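Local coordinates for protein ubiquinone biosynthesis accessory factor UbiJ (Escherichia coli, PDB 6H6O) that binds hydrophobic ubiquinone biosynthetic intermediates through its SCP2 domain and is essential for the stability of the Ubi complex that makes ubiquinone, at residues F29-P34 against R66-L71; G45-V50 against G72-D77; P13-V18 against F55-I60. One frame throughout, in Å; residues are numbered along the deposited sequence.

From the N terminus, the chain enters helix 14-30, whose first turn is the near half of contact 3 and whose end, with the residues after it, is the near half of contact 1. The loop before strand 47-52 and its start then supply 45-50 for contact 2. The far halves follow in order: 55-60 returns to the helix start and closes contact 3, 66-71 returns to the helix end and closes contact 1, and 72-77 closes contact 2 over strand 47-52. Every pair therefore crosses; none nests. Contacts 1 and 3 tie the two ends of helix 14-30 to strands 68-71 and 58-63, while contact 2 folds a loop back onto strand 47-52 of the same sheet.

Contact 1. Residues F29-P34 against R66-L71; sequences FLYRSP and RQVDVL. With CA (calcium ion), chain I.
With chi1 at -82° and chi2 at 83°, the Y31 side chain swings out just past helix 14-30 and lays one ring face over the backbone of Q67 and the N of V68; V68 answers with CG1 set between its own N and carbonyl carbon (chi1 53°), which turns that methyl to the CE1 side of the ring. Q67 CA makes a CH-pi contact over the face, 3.6 Å from the Y31 ring centroid. Beside it the Y31 CE1 atom meets V68 CB at 3.8 Å. The phenol OH is held by the carbonyl of S64, which fixes the far end of the ring. So the chain leaving helix 14-30 packs on the entry to strand 68-71, outermost in this chain's sheet of the SCP2 domain. Helix residues grip the strand backbone too, N27 bonding to V68 N and E23 to V70 N. One water donates to Y31 O (2.9 Å) and to R66 O (3.0 Å), joining the two backbones. Further along, D69 OD1 binds a calcium ion at 2.5 Å, with E23 as second protein ligand; one of the calcium's waters also donates to V70 O at 2.8 Å.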
loop_
_atom_site.group_PDB
_atom_site.type_symbol
_atom_site.label_atom_id
_atom_site.label_comp_id
_atom_site.label_asym_id
_atom_site.label_seq_id
_atom_site.Cartn_x
_atom_site.Cartn_y
_atom_site.Cartn_z
ATOM N N PHE A 29 11.247 0.506 -8.704
ATOM C CA PHE A 29 11.384 -0.949 -8.793
ATOM C C PHE A 29 11.504 -1.491 -10.233
ATOM O O PHE A 29 12.352 -2.364 -10.506
ATOM C CB PHE A 29 10.225 -1.628 -8.038
ATOM C CG PHE A 29 10.267 -3.139 -7.946
ATOM C CD1 PHE A 29 11.314 -3.787 -7.288
ATOM C CD2 PHE A 29 9.244 -3.911 -8.487
ATOM C CE1 PHE A 29 11.337 -5.187 -7.179
ATOM C CE2 PHE A 29 9.284 -5.312 -8.403
ATOM C CZ PHE A 29 10.326 -5.938 -7.747
ATOM N N LEU A 30 10.704 -0.935 -11.150
ATOM C CA LEU A 30 10.574 -1.420 -12.521
ATOM C C LEU A 30 11.265 -0.620 -13.605
ATOM O O LEU A 30 11.679 -1.218 -14.592
ATOM C CB LEU A 30 9.078 -1.556 -12.891
ATOM C CG LEU A 30 8.194 -2.433 -11.982
ATOM C CD1 LEU A 30 6.746 -2.329 -12.399
ATOM C CD2 LEU A 30 8.653 -3.931 -11.975
ATOM N N TYR A 31 11.375 0.706 -13.458
ATOM C CA TYR A 31 11.920 1.561 -14.515
ATOM C C TYR A 31 13.326 2.100 -14.305
ATOM O O TYR A 31 13.875 2.712 -15.231
ATOM C CB TYR A 31 10.964 2.742 -14.754
ATOM C CG TYR A 31 9.814 2.389 -15.659
ATOM C CD1 TYR A 31 8.677 1.754 -15.161
ATOM C CD2 TYR A 31 9.869 2.665 -17.023
ATOM C CE1 TYR A 31 7.620 1.408 -16.003
ATOM C CE2 TYR A 31 8.806 2.365 -17.861
ATOM C CZ TYR A 31 7.683 1.743 -17.347
ATOM O OH TYR A 31 6.645 1.462 -18.180
ATOM N N ARG A 32 13.904 1.916 -13.113
ATOM C CA ARG A 32 15.236 2.458 -12.834
ATOM C C ARG A 32 16.340 1.706 -13.617
ATOM O O ARG A 32 17.285 2.340 -14.083
ATOM C CB ARG A 32 15.516 2.413 -11.322
ATOM C CG ARG A 32 16.826 3.036 -10.867
ATOM C CD ARG A 32 16.897 3.053 -9.350
ATOM N NE ARG A 32 18.172 3.585 -8.863
ATOM C CZ ARG A 32 18.396 4.866 -8.576
ATOM N NH1 ARG A 32 19.590 5.257 -8.147
ATOM N NH2 ARG A 32 17.433 5.766 -8.727
ATOM N N SER A 33 16.211 0.378 -13.758
ATOM C CA SER A 33 17.256 -0.400 -14.418
ATOM C C SER A 33 17.126 -0.477 -15.941
ATOM O O SER A 33 16.136 -1.012 -16.446
ATOM C CB SER A 33 17.358 -1.792 -13.823
ATOM O OG SER A 33 18.334 -2.527 -14.550
ATOM N N PRO A 34 18.170 -0.057 -16.690
ATOM C CA PRO A 34 18.109 -0.195 -18.160
ATOM C C PRO A 34 18.136 -1.655 -18.641
ATOM O O PRO A 34 17.725 -1.907 -19.778
ATOM C CB PRO A 34 19.331 0.585 -18.653
ATOM C CG PRO A 34 20.253 0.630 -17.507
ATOM C CD PRO A 34 19.439 0.566 -16.251
ATOM N N ARG A 66 9.470 5.689 -20.424
ATOM C CA ARG A 66 10.345 6.099 -19.311
ATOM C C ARG A 66 9.734 5.931 -17.930
ATOM O O ARG A 66 10.455 6.024 -16.928
ATOM C CB ARG A 66 10.836 7.537 -19.527
ATOM C CG ARG A 66 11.758 7.659 -20.748
ATOM C CD ARG A 66 12.669 8.874 -20.661
ATOM N NE ARG A 66 11.990 10.117 -21.033
ATOM C CZ ARG A 66 12.151 10.742 -22.196
ATOM N NH1 ARG A 66 12.972 10.248 -23.116
ATOM N NH2 ARG A 66 11.496 11.868 -22.446
ATOM N N GLN A 67 8.414 5.704 -17.863
ATOM C CA GLN A 67 7.766 5.498 -16.572
ATOM C C GLN A 67 6.403 4.884 -16.696
ATOM O O GLN A 67 5.840 4.821 -17.804
ATOM C CB GLN A 67 7.625 6.844 -15.826
ATOM C CG GLN A 67 6.642 7.834 -16.469
ATOM C CD GLN A 67 6.681 9.171 -15.780
ATOM O OE1 GLN A 67 5.985 9.385 -14.790
ATOM N NE2 GLN A 67 7.447 10.107 -16.323
ATOM N N VAL A 68 5.847 4.500 -15.533
ATOM C CA VAL A 68 4.457 4.064 -15.410
ATOM C C VAL A 68 3.784 5.163 -14.580
ATOM O O VAL A 68 4.357 5.676 -13.595
ATOM C CB VAL A 68 4.285 2.647 -14.781
ATOM C CG1 VAL A 68 5.022 2.528 -13.442
ATOM C CG2 VAL A 68 2.802 2.266 -14.629
ATOM N N ASP A 69 2.608 5.555 -15.010
ATOM C CA ASP A 69 1.826 6.540 -14.307
ATOM C C ASP A 69 0.699 5.817 -13.603
ATOM O O ASP A 69 0.124 4.881 -14.160
ATOM C CB ASP A 69 1.306 7.610 -15.271
ATOM C CG ASP A 69 2.405 8.584 -15.607
ATOM O OD1 ASP A 69 2.701 9.458 -14.759
ATOM O OD2 ASP A 69 3.044 8.413 -16.660
ATOM N N VAL A 70 0.438 6.205 -12.336
ATOM C CA VAL A 70 -0.622 5.607 -11.554
ATOM C C VAL A 70 -1.700 6.680 -11.339
ATOM O O VAL A 70 -1.376 7.801 -10.934
ATOM C CB VAL A 70 -0.147 4.958 -10.225
ATOM C CG1 VAL A 70 -1.309 4.288 -9.501
ATOM C CG2 VAL A 70 0.961 3.934 -10.486
ATOM N N LEU A 71 -2.956 6.329 -11.616
ATOM C CA LEU A 71 -4.114 7.220 -11.463
ATOM C C LEU A 71 -5.172 6.536 -10.612
ATOM O O LEU A 71 -5.207 5.314 -10.529
ATOM C CB LEU A 71 -4.693 7.601 -12.834
ATOM C CG LEU A 71 -3.862 8.558 -13.688
ATOM C CD1 LEU A 71 -3.297 7.840 -14.901
ATOM C CD2 LEU A 71 -4.688 9.730 -14.098
HETATM CA CA CA I . 2.166 10.386 -12.518
HETATM O O HOH W 1 13.260 4.843 -17.071
HETATM O O HOH W 2 -0.211 9.898 -12.464
HETATM O O HOH W 3 1.017 12.265 -13.431
HETATM O O HOH W 4 3.957 11.585 -12.950
HETATM O O HOH W 5 1.942 11.225 -10.452
#

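Contact 2. Residues G45-V50 against G72-D77. With CA (calcium ion), chain J.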
loop_
_atom_site.group_PDB
_atom_site.type_symbol
_atom_site.label_atom_id
_atom_site.label_comp_id
_atom_site.label_asym_id
_atom_site.label_seq_id
_atom_site.Cartn_x
_atom_site.Cartn_y
_atom_site.Cartn_z
ATOM N N GLY A 45 2.369 1.416 -23.792
ATOM C CA GLY A 45 1.044 1.894 -24.174
ATOM C C GLY A 45 -0.122 1.199 -23.507
ATOM O O GLY A 45 -1.273 1.607 -23.702
ATOM N N LYS A 46 0.146 0.183 -22.678
ATOM C CA LYS A 46 -0.921 -0.548 -22.002
ATOM C C LYS A 46 -1.502 0.195 -20.813
ATOM O O LYS A 46 -0.791 0.919 -20.096
ATOM C CB LYS A 46 -0.471 -1.973 -21.600
ATOM C CG LYS A 46 -0.061 -2.851 -22.806
ATOM C CD LYS A 46 -1.211 -3.143 -23.798
ATOM C CE LYS A 46 -0.726 -4.072 -24.894
ATOM N NZ LYS A 46 -1.755 -4.243 -25.959
ATOM N N VAL A 47 -2.812 0.022 -20.618
ATOM C CA VAL A 47 -3.589 0.526 -19.479
ATOM C C VAL A 47 -4.069 -0.701 -18.662
ATOM O O VAL A 47 -4.876 -1.502 -19.161
ATOM C CB VAL A 47 -4.786 1.414 -19.885
ATOM C CG1 VAL A 47 -5.504 1.943 -18.629
ATOM C CG2 VAL A 47 -4.351 2.561 -20.793
ATOM N N LEU A 48 -3.556 -0.852 -17.430
ATOM C CA LEU A 48 -3.916 -1.955 -16.553
ATOM C C LEU A 48 -4.715 -1.407 -15.377
ATOM O O LEU A 48 -4.183 -0.614 -14.596
ATOM C CB LEU A 48 -2.649 -2.676 -16.059
ATOM C CG LEU A 48 -2.816 -3.805 -14.991
ATOM C CD1 LEU A 48 -3.724 -4.956 -15.504
ATOM C CD2 LEU A 48 -1.441 -4.380 -14.579
ATOM N N ARG A 49 -5.989 -1.823 -15.265
ATOM C CA ARG A 49 -6.868 -1.407 -14.164
ATOM C C ARG A 49 -6.837 -2.463 -13.060
ATOM O O ARG A 49 -7.043 -3.641 -13.329
ATOM C CB ARG A 49 -8.303 -1.182 -14.669
ATOM C CG ARG A 49 -9.185 -0.453 -13.661
ATOM C CD ARG A 49 -10.491 0.027 -14.291
ATOM N NE ARG A 49 -11.210 0.875 -13.342
ATOM C CZ ARG A 49 -11.566 2.139 -13.552
ATOM N NH1 ARG A 49 -11.312 2.725 -14.714
ATOM N NH2 ARG A 49 -12.186 2.826 -12.601
ATOM N N VAL A 50 -6.598 -2.034 -11.820
ATOM C CA VAL A 50 -6.507 -2.916 -10.659
ATOM C C VAL A 50 -7.629 -2.552 -9.692
ATOM O O VAL A 50 -7.678 -1.423 -9.191
ATOM C CB VAL A 50 -5.102 -2.918 -9.968
ATOM C CG1 VAL A 50 -5.055 -3.926 -8.819
ATOM C CG2 VAL A 50 -3.967 -3.184 -10.959
ATOM N N GLY A 72 -6.025 7.333 -9.992
ATOM C CA GLY A 72 -7.106 6.827 -9.157
ATOM C C GLY A 72 -8.414 6.758 -9.914
ATOM O O GLY A 72 -9.358 6.121 -9.442
ATOM N N GLU A 73 -8.475 7.376 -11.106
ATOM C CA GLU A 73 -9.652 7.380 -11.972
ATOM C C GLU A 73 -9.173 7.261 -13.406
ATOM O O GLU A 73 -8.079 7.730 -13.737
ATOM C CB GLU A 73 -10.449 8.715 -11.818
ATOM C CG GLU A 73 -11.097 8.963 -10.465
ATOM C CD GLU A 73 -12.263 8.079 -10.057
ATOM O OE1 GLU A 73 -12.916 7.486 -10.947
ATOM O OE2 GLU A 73 -12.547 8.009 -8.838
ATOM N N TRP A 74 -10.017 6.683 -14.272
ATOM C CA TRP A 74 -9.745 6.553 -15.702
ATOM C C TRP A 74 -11.045 6.500 -16.478
ATOM O O TRP A 74 -11.772 5.514 -16.385
ATOM C CB TRP A 74 -8.906 5.293 -15.987
ATOM C CG TRP A 74 -8.404 5.192 -17.389
ATOM C CD1 TRP A 74 -8.878 4.380 -18.373
ATOM C CD2 TRP A 74 -7.310 5.924 -17.962
ATOM N NE1 TRP A 74 -8.138 4.546 -19.527
ATOM C CE2 TRP A 74 -7.160 5.479 -19.297
ATOM C CE3 TRP A 74 -6.421 6.899 -17.467
ATOM C CZ2 TRP A 74 -6.176 5.986 -20.148
ATOM C CZ3 TRP A 74 -5.427 7.386 -18.306
ATOM C CH2 TRP A 74 -5.303 6.922 -19.627
ATOM N N ALA A 75 -11.324 7.533 -17.257
ATOM C CA ALA A 75 -12.559 7.547 -18.019
ATOM C C ALA A 75 -12.542 6.647 -19.279
ATOM O O ALA A 75 -13.605 6.216 -19.715
ATOM C CB ALA A 75 -12.960 8.975 -18.359
ATOM N N GLY A 76 -11.373 6.345 -19.827
ATOM C CA GLY A 76 -11.197 5.514 -21.014
ATOM C C GLY A 76 -11.268 4.019 -20.798
ATOM O O GLY A 76 -11.782 3.540 -19.775
ATOM N N ASP A 77 -10.726 3.284 -21.779
ATOM C CA ASP A 77 -10.726 1.832 -21.731
ATOM C C ASP A 77 -9.419 1.306 -21.208
ATOM O O ASP A 77 -8.354 1.897 -21.451
ATOM C CB ASP A 77 -11.066 1.219 -23.109
ATOM C CG ASP A 77 -12.492 1.477 -23.569
ATOM O OD1 ASP A 77 -13.424 1.316 -22.745
ATOM O OD2 ASP A 77 -12.678 1.811 -24.760
HETATM CA CA CA J . -15.230 1.672 -24.069
HETATM O O HOH W 6 -12.665 5.532 -13.018
HETATM O O HOH W 7 -11.013 2.067 -17.392
#
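V47 and W74 make the packed half of this contact, R49 and its waters the looser half. The indole of W74 lies with one face on V47: CG1 sits 4.0 Å from the centroid of the five-membered ring, and CG2 meets CZ2 of W74 at 3.9 Å. CG1 stands opposite the backbone N of V47 (chi1 -178°), a setting that sends this methyl up under the ring. I60 and V62 of strand 58-63 also touch the indole. They mark the path of 72-77, part of the loop that leaves strand 68-71 and must pass strands 58-63 and 47-52 of the SCP2 domain sheet to reach strand 80-84. In the conformer modelled here, W74 NE1 gives a hydrogen bond to D77 O at 3.3 Å, reaching it from above the carbonyl plane.

Toward solvent the packing gives way to polar links. The outstretched R49 side chain brings NH1 to W74 O at 3.3 Å, with the acceptor in the guanidinium plane and the donor on a carbonyl lone pair. One water spans R49 NH2, E73 OE1 and W74 N; another takes a bond from R49 NH1 (2.8 Å) and gives one to G76 O. In that same D77 conformer, both carboxylate oxygens bind a calcium ion, OD1 at 2.3 Å and OD2 at 2.6 Å. Exchanging W74 for an alanine would probably uncover V47 and leave this part of the loop likelier to shift.

Outside the two segments, E51 forms a salt bridge with R49 NE and S58 OG bonds to NH2. The charge of R49 is thus probably balanced mainly by E51 on its own strand, while the loop is held to strand 47-52 by a neutral carbonyl, bridging water and one indole face.

Contact 3. Residues P13-V18 against F55-I60; sequences PFKPLV and FSTSLI
K15 and T57 reach for each other tip to tip between the first turn of helix 14-30 and the chain leading into strand 58-63. The lysine does not run straight: it leaves the helix with CG opposite its backbone N, then bends at chi2 (88°) and again at chi4 (-77°), which curls the ammonium group past the threonine. T57 OG1 lies between its own backbone N and carbonyl carbon (chi1 53°), turning the hydroxyl to CD and CE of the lysine; K15 CE lies 3.3 Å from T57 OG1, while NZ comes nearest to T57 CB (3.1 Å). NZ then makes a weak hydrogen bond to S58 O at 3.3 Å. G72, the residue after strand 68-71, also packs against this ammonium, which therefore sits where helix, strand entry and loop meet at the surface of the SCP2 domain. The S58 hydroxyl bonds to E51. On the same helical turn the F14 ring, resting a face on V18 CG2, meets F29 of the second subunit edge-to-face, so this turn serves the dimer as well. With the T57 hydroxyl close but badly angled and no carboxylate of the two segments meeting the charge, the weak bond to S58 O is probably only a modest tie between helix and strand.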
loop_
_atom_site.group_PDB
_atom_site.type_symbol
_atom_site.label_atom_id
_atom_site.label_comp_id
_atom_site.label_asym_id
_atom_site.label_seq_id
_atom_site.Cartn_x
_atom_site.Cartn_y
_atom_site.Cartn_z
ATOM N N PRO A 13 -5.260 15.525 0.724
ATOM C CA PRO A 13 -6.164 14.351 0.678
ATOM C C PRO A 13 -5.399 13.030 0.618
ATOM O O PRO A 13 -4.318 12.973 0.024
ATOM C CB PRO A 13 -7.006 14.587 -0.579
ATOM C CG PRO A 13 -6.172 15.532 -1.416
ATOM C CD PRO A 13 -5.523 16.436 -0.410
ATOM N N PHE A 14 -5.962 11.976 1.229
ATOM C CA PHE A 14 -5.288 10.679 1.362
ATOM C C PHE A 14 -5.078 9.927 0.056
ATOM O O PHE A 14 -3.955 9.454 -0.186
ATOM C CB PHE A 14 -6.020 9.788 2.379
ATOM C CG PHE A 14 -5.237 8.591 2.863
ATOM C CD1 PHE A 14 -4.056 8.755 3.586
ATOM C CD2 PHE A 14 -5.671 7.297 2.586
ATOM C CE1 PHE A 14 -3.341 7.645 4.048
ATOM C CE2 PHE A 14 -4.943 6.189 3.036
ATOM C CZ PHE A 14 -3.783 6.372 3.759
ATOM N N LYS A 15 -6.156 9.735 -0.736
ATOM C CA LYS A 15 -6.092 8.967 -1.980
ATOM C C LYS A 15 -4.981 9.448 -2.943
ATOM O O LYS A 15 -4.196 8.592 -3.323
ATOM C CB LYS A 15 -7.478 8.899 -2.680
ATOM C CG LYS A 15 -7.489 8.153 -4.020
ATOM C CD LYS A 15 -7.714 6.653 -3.871
ATOM C CE LYS A 15 -7.296 5.903 -5.117
ATOM N NZ LYS A 15 -8.300 6.021 -6.207
ATOM N N PRO A 16 -4.848 10.757 -3.323
ATOM C CA PRO A 16 -3.739 11.160 -4.220
ATOM C C PRO A 16 -2.344 10.878 -3.645
ATOM O O PRO A 16 -1.426 10.590 -4.412
ATOM C CB PRO A 16 -3.981 12.664 -4.445
ATOM C CG PRO A 16 -5.399 12.887 -4.073
ATOM C CD PRO A 16 -5.671 11.935 -2.959
ATOM N N LEU A 17 -2.194 10.909 -2.295
ATOM C CA LEU A 17 -0.914 10.568 -1.655
ATOM C C LEU A 17 -0.608 9.083 -1.835
ATOM O O LEU A 17 0.545 8.724 -2.063
ATOM C CB LEU A 17 -0.925 10.928 -0.158
ATOM C CG LEU A 17 -0.816 12.406 0.186
ATOM C CD1 LEU A 17 -0.873 12.574 1.699
ATOM C CD2 LEU A 17 0.481 13.035 -0.392
ATOM N N VAL A 18 -1.642 8.219 -1.741
ATOM C CA VAL A 18 -1.492 6.768 -1.938
ATOM C C VAL A 18 -1.098 6.467 -3.414
ATOM O O VAL A 18 -0.148 5.705 -3.660
ATOM C CB VAL A 18 -2.763 5.997 -1.488
ATOM C CG1 VAL A 18 -2.750 4.543 -1.962
ATOM C CG2 VAL A 18 -2.954 6.092 0.033
ATOM N N PHE A 55 -11.677 -2.236 -1.153
ATOM C CA PHE A 55 -11.350 -0.817 -1.322
ATOM C C PHE A 55 -12.388 -0.211 -2.269
ATOM O O PHE A 55 -12.825 -0.875 -3.211
ATOM C CB PHE A 55 -9.923 -0.641 -1.861
ATOM C CG PHE A 55 -8.855 -0.995 -0.861
ATOM C CD1 PHE A 55 -8.475 -2.320 -0.661
ATOM C CD2 PHE A 55 -8.231 -0.008 -0.109
ATOM C CE1 PHE A 55 -7.487 -2.647 0.271
ATOM C CE2 PHE A 55 -7.224 -0.333 0.800
ATOM C CZ PHE A 55 -6.853 -1.649 0.978
ATOM N N SER A 56 -12.798 1.025 -2.011
ATOM C CA SER A 56 -13.839 1.678 -2.806
ATOM C C SER A 56 -13.345 2.283 -4.124
ATOM O O SER A 56 -14.169 2.639 -4.969
ATOM C CB SER A 56 -14.565 2.728 -1.965
ATOM O OG SER A 56 -13.657 3.728 -1.528
ATOM N N THR A 57 -12.014 2.379 -4.316
ATOM C CA THR A 57 -11.432 3.000 -5.504
ATOM C C THR A 57 -10.558 2.061 -6.344
ATOM O O THR A 57 -9.981 1.119 -5.830
ATOM C CB THR A 57 -10.617 4.233 -5.089
ATOM O OG1 THR A 57 -9.684 3.853 -4.072
ATOM C CG2 THR A 57 -11.490 5.412 -4.642
ATOM N N SER A 58 -10.409 2.384 -7.620
ATOM C CA SER A 58 -9.582 1.652 -8.583
ATOM C C SER A 58 -8.144 2.230 -8.605
ATOM O O SER A 58 -7.920 3.361 -8.161
ATOM C CB SER A 58 -10.188 1.797 -9.981
ATOM O OG SER A 58 -11.573 1.493 -10.010
ATOM N N LEU A 59 -7.195 1.446 -9.141
ATOM C CA LEU A 59 -5.824 1.866 -9.417
ATOM C C LEU A 59 -5.646 1.639 -10.928
ATOM O O LEU A 59 -5.984 0.577 -11.434
ATOM C CB LEU A 59 -4.783 1.023 -8.679
ATOM C CG LEU A 59 -4.572 1.266 -7.178
ATOM C CD1 LEU A 59 -3.537 0.294 -6.656
ATOM C CD2 LEU A 59 -4.079 2.713 -6.886
ATOM N N ILE A 60 -5.153 2.627 -11.634
ATOM C CA ILE A 60 -4.948 2.485 -13.072
ATOM C C ILE A 60 -3.468 2.751 -13.365
ATOM O O ILE A 60 -2.935 3.782 -12.975
ATOM C CB ILE A 60 -5.926 3.367 -13.880
ATOM C CG1 ILE A 60 -7.419 3.034 -13.526
ATOM C CG2 ILE A 60 -5.681 3.177 -15.391
ATOM C CD1 ILE A 60 -8.058 3.964 -12.515
#